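Local structure of nitrite oxidoreductase subunit B (Kuenenia stuttgartiensis, 7B04) at residues T65-K78 and K137-K150. The protein serves as the iron-sulfur subunit of nitrite oxidoreductase, probably carrying electrons between the catalytic subunit and a heme b through three [4Fe-4S] clusters and one [3Fe-4S] cluster. Sequence-based numbering, arbitrary orientation.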
ATOM      1  N   THR A  65      -4.645   0.065 -13.062  1.00 37.95           N
ATOM      2  CA  THR A  65      -5.753   1.014 -13.036  1.00 34.78           C
ATOM      3  C   THR A  65      -6.200   1.309 -14.465  1.00 40.76           C
ATOM      4  O   THR A  65      -5.509   2.012 -15.210  1.00 41.26           O
ATOM      5  CB  THR A  65      -5.340   2.301 -12.328  1.00 37.90           C
ATOM      6  OG1 THR A  65      -5.218   2.060 -10.920  1.00 36.36           O
ATOM      7  CG2 THR A  65      -6.365   3.392 -12.572  1.00 33.07           C
ATOM      8  N   LYS A  66      -7.352   0.769 -14.849  1.00 38.31           N
ATOM      9  CA  LYS A  66      -7.887   1.025 -16.176  1.00 40.61           C
ATOM     10  C   LYS A  66      -8.610   2.371 -16.195  1.00 41.75           C
ATOM     11  O   LYS A  66      -9.160   2.801 -15.178  1.00 43.23           O
ATOM     12  CB  LYS A  66      -8.848  -0.089 -16.582  1.00 39.36           C
ATOM     13  CG  LYS A  66      -8.200  -1.457 -16.731  1.00 31.96           C
ATOM     14  CD  LYS A  66      -7.393  -1.557 -18.016  1.00 32.91           C
ATOM     15  CE  LYS A  66      -5.906  -1.466 -17.736  1.00 35.89           C
ATOM     16  NZ  LYS A  66      -5.081  -1.588 -18.968  1.00 38.78           N
ATOM     17  N   PRO A  67      -8.637   3.059 -17.349  1.00 36.13           N
ATOM     18  CA  PRO A  67      -8.211   2.607 -18.679  1.00 35.74           C
ATOM     19  C   PRO A  67      -6.771   2.959 -19.062  1.00 39.05           C
ATOM     20  O   PRO A  67      -6.223   2.336 -19.971  1.00 43.32           O
ATOM     21  CB  PRO A  67      -9.189   3.332 -19.600  1.00 38.27           C
ATOM     22  CG  PRO A  67      -9.422   4.636 -18.900  1.00 41.50           C
ATOM     23  CD  PRO A  67      -9.324   4.362 -17.417  1.00 37.27           C
ATOM     24  N   TYR A  68      -6.166   3.934 -18.381  1.00 36.62           N
ATOM     25  CA  TYR A  68      -4.854   4.429 -18.784  1.00 34.05           C
ATOM     26  C   TYR A  68      -3.700   3.549 -18.319  1.00 31.61           C
ATOM     27  O   TYR A  68      -2.621   3.601 -18.921  1.00 31.43           O
ATOM     28  CB  TYR A  68      -4.644   5.850 -18.257  1.00 33.95           C
ATOM     29  CG  TYR A  68      -5.517   6.893 -18.920  1.00 36.99           C
ATOM     30  CD1 TYR A  68      -5.266   7.312 -20.220  1.00 40.71           C
ATOM     31  CD2 TYR A  68      -6.587   7.461 -18.243  1.00 39.23           C
ATOM     32  CE1 TYR A  68      -6.061   8.264 -20.830  1.00 40.91           C
ATOM     33  CE2 TYR A  68      -7.386   8.415 -18.843  1.00 43.21           C
ATOM     34  CZ  TYR A  68      -7.119   8.813 -20.136  1.00 44.41           C
ATOM     35  OH  TYR A  68      -7.915   9.763 -20.733  1.00 44.20           O
ATOM     36  N   GLY A  69      -3.896   2.743 -17.272  1.00 31.09           N
ATOM     37  CA  GLY A  69      -2.804   2.004 -16.679  1.00 33.72           C
ATOM     38  C   GLY A  69      -2.504   0.683 -17.365  1.00 39.02           C
ATOM     39  O   GLY A  69      -3.302   0.156 -18.133  1.00 44.02           O
ATOM     40  N   GLY A  70      -1.311   0.158 -17.085  1.00 30.05           N
ATOM     41  CA  GLY A  70      -0.913  -1.138 -17.606  1.00 28.98           C
ATOM     42  C   GLY A  70       0.496  -1.580 -17.262  1.00 30.39           C
ATOM     43  O   GLY A  70       1.381  -0.744 -17.050  1.00 26.55           O
ATOM     44  N   PHE A  71       0.718  -2.891 -17.230  1.00 30.41           N
ATOM     45  CA  PHE A  71       2.052  -3.472 -17.082  1.00 26.24           C
ATOM     46  C   PHE A  71       2.172  -4.644 -18.044  1.00 33.66           C
ATOM     47  O   PHE A  71       1.515  -5.685 -17.832  1.00 32.14           O
ATOM     48  CB  PHE A  71       2.330  -3.941 -15.660  1.00 27.12           C
ATOM     49  CG  PHE A  71       3.616  -4.712 -15.523  1.00 24.83           C
ATOM     50  CD1 PHE A  71       4.835  -4.054 -15.551  1.00 27.34           C
ATOM     51  CD2 PHE A  71       3.611  -6.093 -15.408  1.00 24.11           C
ATOM     52  CE1 PHE A  71       6.024  -4.760 -15.440  1.00 26.59           C
ATOM     53  CE2 PHE A  71       4.799  -6.800 -15.299  1.00 24.17           C
ATOM     54  CZ  PHE A  71       6.004  -6.131 -15.315  1.00 20.63           C
ATOM     55  N   PRO A  72       2.978  -4.533 -19.108  1.00 35.37           N
ATOM     56  CA  PRO A  72       3.836  -3.396 -19.460  1.00 32.28           C
ATOM     57  C   PRO A  72       3.006  -2.203 -19.912  1.00 31.22           C
ATOM     58  O   PRO A  72       1.805  -2.361 -20.162  1.00 26.49           O
ATOM     59  CB  PRO A  72       4.689  -3.952 -20.617  1.00 32.66           C
ATOM     60  CG  PRO A  72       4.497  -5.450 -20.562  1.00 27.95           C
ATOM     61  CD  PRO A  72       3.098  -5.605 -20.104  1.00 32.48           C
ATOM     62  N   GLN A  73       3.642  -1.044 -20.034  1.00 28.86           N
ATOM     63  CA  GLN A  73       2.911   0.195 -20.289  1.00 31.55           C
ATOM     64  C   GLN A  73       2.097   0.116 -21.579  1.00 27.84           C
ATOM     65  O   GLN A  73       2.636  -0.158 -22.660  1.00 25.46           O
ATOM     66  CB  GLN A  73       3.897   1.356 -20.345  1.00 28.11           C
ATOM     67  CG  GLN A  73       4.912   1.310 -19.211  1.00 28.61           C
ATOM     68  CD  GLN A  73       6.084   2.241 -19.417  1.00 25.78           C
ATOM     69  OE1 GLN A  73       6.137   2.988 -20.393  1.00 31.03           O
ATOM     70  NE2 GLN A  73       7.036   2.200 -18.494  1.00 27.92           N
ATOM     71  N   SER A  74       0.797   0.369 -21.449  1.00 29.86           N
ATOM     72  CA  SER A  74      -0.138   0.416 -22.573  1.00 34.87           C
ATOM     73  C   SER A  74      -0.145  -0.895 -23.360  1.00 33.95           C
ATOM     74  O   SER A  74      -0.197  -0.906 -24.592  1.00 34.82           O
ATOM     75  CB  SER A  74       0.177   1.599 -23.485  1.00 31.91           C
ATOM     76  OG  SER A  74      -0.070   2.827 -22.829  1.00 32.69           O
ATOM     77  N   TRP A  75      -0.123  -2.017 -22.636  1.00 35.14           N
ATOM     78  CA  TRP A  75      -0.058  -3.325 -23.285  1.00 32.07           C
ATOM     79  C   TRP A  75      -1.330  -3.658 -24.065  1.00 34.14           C
ATOM     80  O   TRP A  75      -1.257  -4.255 -25.145  1.00 36.79           O
ATOM     81  CB  TRP A  75       0.208  -4.409 -22.238  1.00 32.23           C
ATOM     82  CG  TRP A  75      -0.963  -4.613 -21.336  1.00 34.79           C
ATOM     83  CD1 TRP A  75      -1.249  -3.925 -20.192  1.00 35.95           C
ATOM     84  CD2 TRP A  75      -2.026  -5.556 -21.514  1.00 34.62           C
ATOM     85  NE1 TRP A  75      -2.417  -4.391 -19.640  1.00 38.65           N
ATOM     86  CE2 TRP A  75      -2.915  -5.391 -20.434  1.00 37.66           C
ATOM     87  CE3 TRP A  75      -2.310  -6.525 -22.480  1.00 32.03           C
ATOM     88  CZ2 TRP A  75      -4.065  -6.161 -20.292  1.00 31.36           C
ATOM     89  CZ3 TRP A  75      -3.453  -7.290 -22.336  1.00 33.58           C
ATOM     90  CH2 TRP A  75      -4.316  -7.104 -21.250  1.00 37.98           C
ATOM     91  N   ASP A  76      -2.504  -3.286 -23.547  1.00 35.68           N
ATOM     92  CA  ASP A  76      -3.743  -3.610 -24.252  1.00 34.86           C
ATOM     93  C   ASP A  76      -3.840  -2.848 -25.568  1.00 38.73           C
ATOM     94  O   ASP A  76      -4.110  -3.440 -26.620  1.00 39.23           O
ATOM     95  CB  ASP A  76      -4.966  -3.348 -23.371  1.00 32.30           C
ATOM     96  CG  ASP A  76      -4.841  -2.090 -22.543  1.00 39.63           C
ATOM     97  OD1 ASP A  76      -4.060  -1.193 -22.927  1.00 51.60           O
ATOM     98  OD2 ASP A  76      -5.537  -1.995 -21.508  1.00 38.26           O
ATOM     99  N   VAL A  77      -3.618  -1.532 -25.529  1.00 36.97           N
ATOM    100  CA  VAL A  77      -3.789  -0.713 -26.726  1.00 39.31           C
ATOM    101  C   VAL A  77      -2.781  -1.116 -27.798  1.00 38.19           C
ATOM    102  O   VAL A  77      -3.095  -1.115 -28.994  1.00 36.26           O
ATOM    103  CB  VAL A  77      -3.703   0.783 -26.369  1.00 39.38           C
ATOM    104  CG1 VAL A  77      -4.688   1.091 -25.265  1.00 37.30           C
ATOM    105  CG2 VAL A  77      -2.297   1.173 -25.945  1.00 39.55           C
ATOM    106  N   LYS A  78      -1.556  -1.461 -27.388  1.00 37.55           N
ATOM    107  CA  LYS A  78      -0.536  -1.854 -28.354  1.00 37.87           C
ATOM    108  C   LYS A  78      -0.950  -3.110 -29.111  1.00 32.69           C
ATOM    109  O   LYS A  78      -0.792  -3.187 -30.334  1.00 27.49           O
ATOM    110  CB  LYS A  78       0.805  -2.067 -27.650  1.00 28.57           C
ATOM    111  CG  LYS A  78       1.499  -0.783 -27.220  1.00 25.50           C
ATOM    112  CD  LYS A  78       2.832  -1.069 -26.547  1.00 27.59           C
ATOM    113  CE  LYS A  78       3.971  -1.076 -27.551  1.00 24.78           C
ATOM    114  NZ  LYS A  78       4.386   0.305 -27.924  1.00 31.95           N
ATOM    115  N   LYS A 137      12.354  -0.717 -21.351  1.00 26.18           N
ATOM    116  CA  LYS A 137      11.799   0.520 -20.822  1.00 23.40           C
ATOM    117  C   LYS A 137      10.281   0.471 -20.706  1.00 26.49           C
ATOM    118  O   LYS A 137       9.705   1.269 -19.959  1.00 23.59           O
ATOM    119  CB  LYS A 137      12.241   1.700 -21.685  1.00 25.21           C
ATOM    120  CG  LYS A 137      13.694   2.071 -21.449  1.00 30.78           C
ATOM    121  CD  LYS A 137      14.184   3.175 -22.363  1.00 39.25           C
ATOM    122  CE  LYS A 137      15.621   3.540 -22.017  1.00 49.66           C
ATOM    123  NZ  LYS A 137      16.237   4.462 -23.009  1.00 49.34           N
ATOM    124  N   GLU A 138       9.621  -0.440 -21.421  1.00 34.28           N
ATOM    125  CA  GLU A 138       8.176  -0.582 -21.306  1.00 28.13           C
ATOM    126  C   GLU A 138       7.773  -1.490 -20.155  1.00 33.67           C
ATOM    127  O   GLU A 138       6.587  -1.541 -19.812  1.00 36.49           O
ATOM    128  CB  GLU A 138       7.584  -1.138 -22.608  1.00 26.94           C
ATOM    129  CG  GLU A 138       7.903  -0.331 -23.852  1.00 28.87           C
ATOM    130  CD  GLU A 138       7.294  -0.937 -25.105  1.00 36.61           C
ATOM    131  OE1 GLU A 138       6.607  -1.975 -24.992  1.00 29.93           O
ATOM    132  OE2 GLU A 138       7.500  -0.377 -26.201  1.00 47.42           O
ATOM    133  N   TRP A 139       8.728  -2.187 -19.539  1.00 29.35           N
ATOM    134  CA  TRP A 139       8.477  -2.957 -18.331  1.00 29.02           C
ATOM    135  C   TRP A 139       8.637  -2.132 -17.065  1.00 32.13           C
ATOM    136  O   TRP A 139       8.295  -2.615 -15.979  1.00 28.31           O
ATOM    137  CB  TRP A 139       9.411  -4.172 -18.274  1.00 30.43           C
ATOM    138  CG  TRP A 139       9.170  -5.155 -19.374  1.00 33.00           C
ATOM    139  CD1 TRP A 139       9.844  -5.245 -20.555  1.00 32.86           C
ATOM    140  CD2 TRP A 139       8.180  -6.192 -19.398  1.00 29.24           C
ATOM    141  NE1 TRP A 139       9.338  -6.271 -21.315  1.00 36.21           N
ATOM    142  CE2 TRP A 139       8.316  -6.870 -20.627  1.00 29.86           C
ATOM    143  CE3 TRP A 139       7.193  -6.613 -18.501  1.00 26.13           C
ATOM    144  CZ2 TRP A 139       7.502  -7.944 -20.981  1.00 25.06           C
ATOM    145  CZ3 TRP A 139       6.388  -7.683 -18.853  1.00 23.47           C
ATOM    146  CH2 TRP A 139       6.546  -8.334 -20.083  1.00 25.09           C
ATOM    147  N   ARG A 140       9.142  -0.906 -17.173  1.00 29.39           N
ATOM    148  CA  ARG A 140       9.200  -0.022 -16.024  1.00 22.13           C
ATOM    149  C   ARG A 140       7.789   0.406 -15.628  1.00 31.87           C
ATOM    150  O   ARG A 140       6.815   0.185 -16.355  1.00 30.76           O
ATOM    151  CB  ARG A 140      10.058   1.203 -16.335  1.00 21.95           C
ATOM    152  CG  ARG A 140      11.332   0.890 -17.101  1.00 30.90           C
ATOM    153  CD  ARG A 140      12.127   2.152 -17.407  1.00 35.96           C
ATOM    154  NE  ARG A 140      11.468   3.008 -18.386  1.00 33.26           N
ATOM    155  CZ  ARG A 140      11.899   4.219 -18.723  1.00 34.17           C
ATOM    156  NH1 ARG A 140      12.991   4.717 -18.159  1.00 36.66           N
ATOM    157  NH2 ARG A 140      11.238   4.931 -19.626  1.00 34.29           N
ATOM    158  N   SER A 141       7.690   1.026 -14.451  1.00 26.91           N
ATOM    159  CA  SER A 141       6.431   1.570 -13.957  1.00 21.70           C
ATOM    160  C   SER A 141       5.349   0.498 -13.892  1.00 23.00           C
ATOM    161  O   SER A 141       4.375   0.565 -14.652  1.00 24.72           O
ATOM    162  CB  SER A 141       5.969   2.722 -14.846  1.00 27.90           C
ATOM    163  OG  SER A 141       6.951   3.742 -14.905  1.00 28.25           O
ATOM    164  N   PRO A 142       5.482  -0.506 -13.023  1.00 27.52           N
ATOM    165  CA  PRO A 142       4.441  -1.546 -12.960  1.00 25.24           C
ATOM    166  C   PRO A 142       3.083  -1.010 -12.546  1.00 27.06           C
ATOM    167  O   PRO A 142       2.058  -1.588 -12.927  1.00 22.29           O
ATOM    168  CB  PRO A 142       4.999  -2.536 -11.927  1.00 27.00           C
ATOM    169  CG  PRO A 142       6.464  -2.250 -11.859  1.00 26.26           C
ATOM    170  CD  PRO A 142       6.587  -0.779 -12.093  1.00 26.28           C
ATOM    171  N   ASN A 143       3.042   0.084 -11.782  1.00 33.20           N
ATOM    172  CA  ASN A 143       1.797   0.746 -11.416  1.00 33.96           C
ATOM    173  C   ASN A 143       1.503   1.942 -12.311  1.00 31.39           C
ATOM    174  O   ASN A 143       0.869   2.908 -11.871  1.00 34.02           O
ATOM    175  CB  ASN A 143       1.824   1.176  -9.951  1.00 32.53           C
ATOM    176  CG  ASN A 143       0.451   1.136  -9.307  1.00 30.62           C
ATOM    177  OD1 ASN A 143      -0.554   0.907  -9.980  1.00 31.19           O
ATOM    178  ND2 ASN A 143       0.403   1.353  -7.998  1.00 32.59           N
ATOM    179  N   PHE A 144       1.987   1.898 -13.553  1.00 30.76           N
ATOM    180  CA  PHE A 144       1.739   2.945 -14.536  1.00 31.59           C
ATOM    181  C   PHE A 144       0.269   3.346 -14.554  1.00 31.46           C
ATOM    182  O   PHE A 144      -0.619   2.493 -14.615  1.00 32.99           O
ATOM    183  CB  PHE A 144       2.175   2.447 -15.915  1.00 31.18           C
ATOM    184  CG  PHE A 144       2.007   3.451 -17.015  1.00 34.04           C
ATOM    185  CD1 PHE A 144       2.814   4.575 -17.077  1.00 33.33           C
ATOM    186  CD2 PHE A 144       1.057   3.257 -18.004  1.00 36.39           C
ATOM    187  CE1 PHE A 144       2.664   5.494 -18.098  1.00 37.73           C
ATOM    188  CE2 PHE A 144       0.903   4.172 -19.027  1.00 37.54           C
ATOM    189  CZ  PHE A 144       1.708   5.292 -19.074  1.00 40.02           C
ATOM    190  N   GLY A 145       0.019   4.651 -14.468  1.00 37.71           N
ATOM    191  CA  GLY A 145      -1.338   5.163 -14.504  1.00 38.27           C
ATOM    192  C   GLY A 145      -2.189   4.812 -13.305  1.00 38.89           C
ATOM    193  O   GLY A 145      -3.404   4.636 -13.450  1.00 33.53           O
ATOM    194  N   GLU A 146      -1.586   4.697 -12.123  1.00 31.53           N
ATOM    195  CA  GLU A 146      -2.343   4.393 -10.914  1.00 29.47           C
ATOM    196  C   GLU A 146      -3.383   5.471 -10.633  1.00 38.21           C
ATOM    197  O   GLU A 146      -3.074   6.666 -10.629  1.00 38.58           O
ATOM    198  CB  GLU A 146      -1.403   4.251  -9.718  1.00 34.35           C
ATOM    199  CG  GLU A 146      -2.119   3.907  -8.420  1.00 29.78           C
ATOM    200  CD  GLU A 146      -1.199   3.930  -7.219  1.00 36.51           C
ATOM    201  OE1 GLU A 146      -0.014   4.291  -7.384  1.00 38.79           O
ATOM    202  OE2 GLU A 146      -1.658   3.583  -6.111  1.00 41.36           O
ATOM    203  N   ASP A 147      -4.622   5.034 -10.390  1.00 35.93           N
ATOM    204  CA  ASP A 147      -5.715   5.911  -9.963  1.00 34.70           C
ATOM    205  C   ASP A 147      -5.898   7.099 -10.904  1.00 37.84           C
ATOM    206  O   ASP A 147      -6.312   8.184 -10.487  1.00 41.72           O
ATOM    207  CB  ASP A 147      -5.504   6.389  -8.525  1.00 35.77           C
ATOM    208  CG  ASP A 147      -5.580   5.258  -7.519  1.00 39.41           C
ATOM    209  OD1 ASP A 147      -6.238   4.239  -7.819  1.00 40.28           O
ATOM    210  OD2 ASP A 147      -4.984   5.386  -6.429  1.00 42.18           O
ATOM    211  N   THR A 148      -5.589   6.902 -12.182  1.00 33.18           N
ATOM    212  CA  THR A 148      -5.768   7.928 -13.200  1.00 31.85           C
ATOM    213  C   THR A 148      -7.112   7.703 -13.880  1.00 37.57           C
ATOM    214  O   THR A 148      -7.331   6.656 -14.500  1.00 45.63           O
ATOM    215  CB  THR A 148      -4.632   7.891 -14.221  1.00 38.77           C
ATOM    216  OG1 THR A 148      -3.372   7.975 -13.542  1.00 42.03           O
ATOM    217  CG2 THR A 148      -4.753   9.052 -15.197  1.00 41.09           C
ATOM    218  N   ALA A 149      -8.005   8.679 -13.763  1.00 40.59           N
ATOM    219  CA  ALA A 149      -9.370   8.544 -14.247  1.00 43.02           C
ATOM    220  C   ALA A 149      -9.529   9.180 -15.622  1.00 40.13           C
ATOM    221  O   ALA A 149      -8.783  10.085 -16.001  1.00 36.96           O
ATOM    222  CB  ALA A 149     -10.358   9.183 -13.267  1.00 47.37           C
ATOM    223  N   LYS A 150     -10.509   8.682 -16.372  1.00 49.15           N
ATOM    224  CA  LYS A 150     -10.960   9.332 -17.593  1.00 44.43           C
ATOM    225  C   LYS A 150     -12.008  10.374 -17.227  1.00 46.05           C
ATOM    226  O   LYS A 150     -12.913  10.095 -16.435  1.00 51.17           O
ATOM    227  CB  LYS A 150     -11.535   8.307 -18.572  1.00 40.76           C
ATOM    228  CG  LYS A 150     -11.856   8.865 -19.947  1.00 43.29           C
ATOM    229  CD  LYS A 150     -13.351   9.079 -20.119  1.00 49.24           C
ATOM    230  CE  LYS A 150     -13.694   9.452 -21.551  1.00 51.24           C
ATOM    231  NZ  LYS A 150     -13.153  10.790 -21.919  1.00 55.03           N
TER
HETATM  232  O   HOH W   1       4.466  -2.440 -23.988  1.00 23.29           O
HETATM  233  O   HOH W   2       8.834   4.067 -21.188  1.00 31.30           O
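T65-K78 and K137-K150 run antiparallel, G69 facing G145 with CA atoms 4.1 Å apart and P72 facing W139. Backbone bonding is sparse: Q73 N donates to E138 O (3.0 Å), and G70 N only weakly to F144 O. G145, at positive phi, packs directly on G69, where a side chain on either would clash. At one end the hydroxyl of T65 accepts a nearly straight bond from D147 N (3.1 Å, 175°); OG1 stands anti to the carbonyl carbon (chi1 -72°), which brings it to that amide, and CG2 packs against the same turn. The Y68 ring presents its CE2 edge to A149 O. Q73 CB sits over one face of the F144 ring. Extended beyond CG, Q73 reaches across to R140, and NE2 donates to R140 O (2.9 Å), which lies in the amide plane although the amide approaches from above the carbonyl plane; a water joins Q73 OE1, K137 O and R140 NH2. An alanine here is likely to leave R140 O without this donor and the bridging water less firmly held. P72 CG rests over the six-membered ring of W139 in a CH-pi contact (3.5 Å to the centroid), while the edge of W139 points at the face of F71, planes at 70°. K78 NZ and E138 OE2 form a long salt bridge. R919 of subunit A pairs with both E146 and D147; H920 of subunit A also binds E146 OE2, and Y170 binds D147 OD1. Two antiparallel loops thus pack along each other, joining the connection between strand 62-66 and helix 75-81 to the loop between helix 116-123 and strand 159-160 at the subunit A interface, with the W139 side chain about 8 Å from that of C218, a [4Fe-4S] cluster ligand.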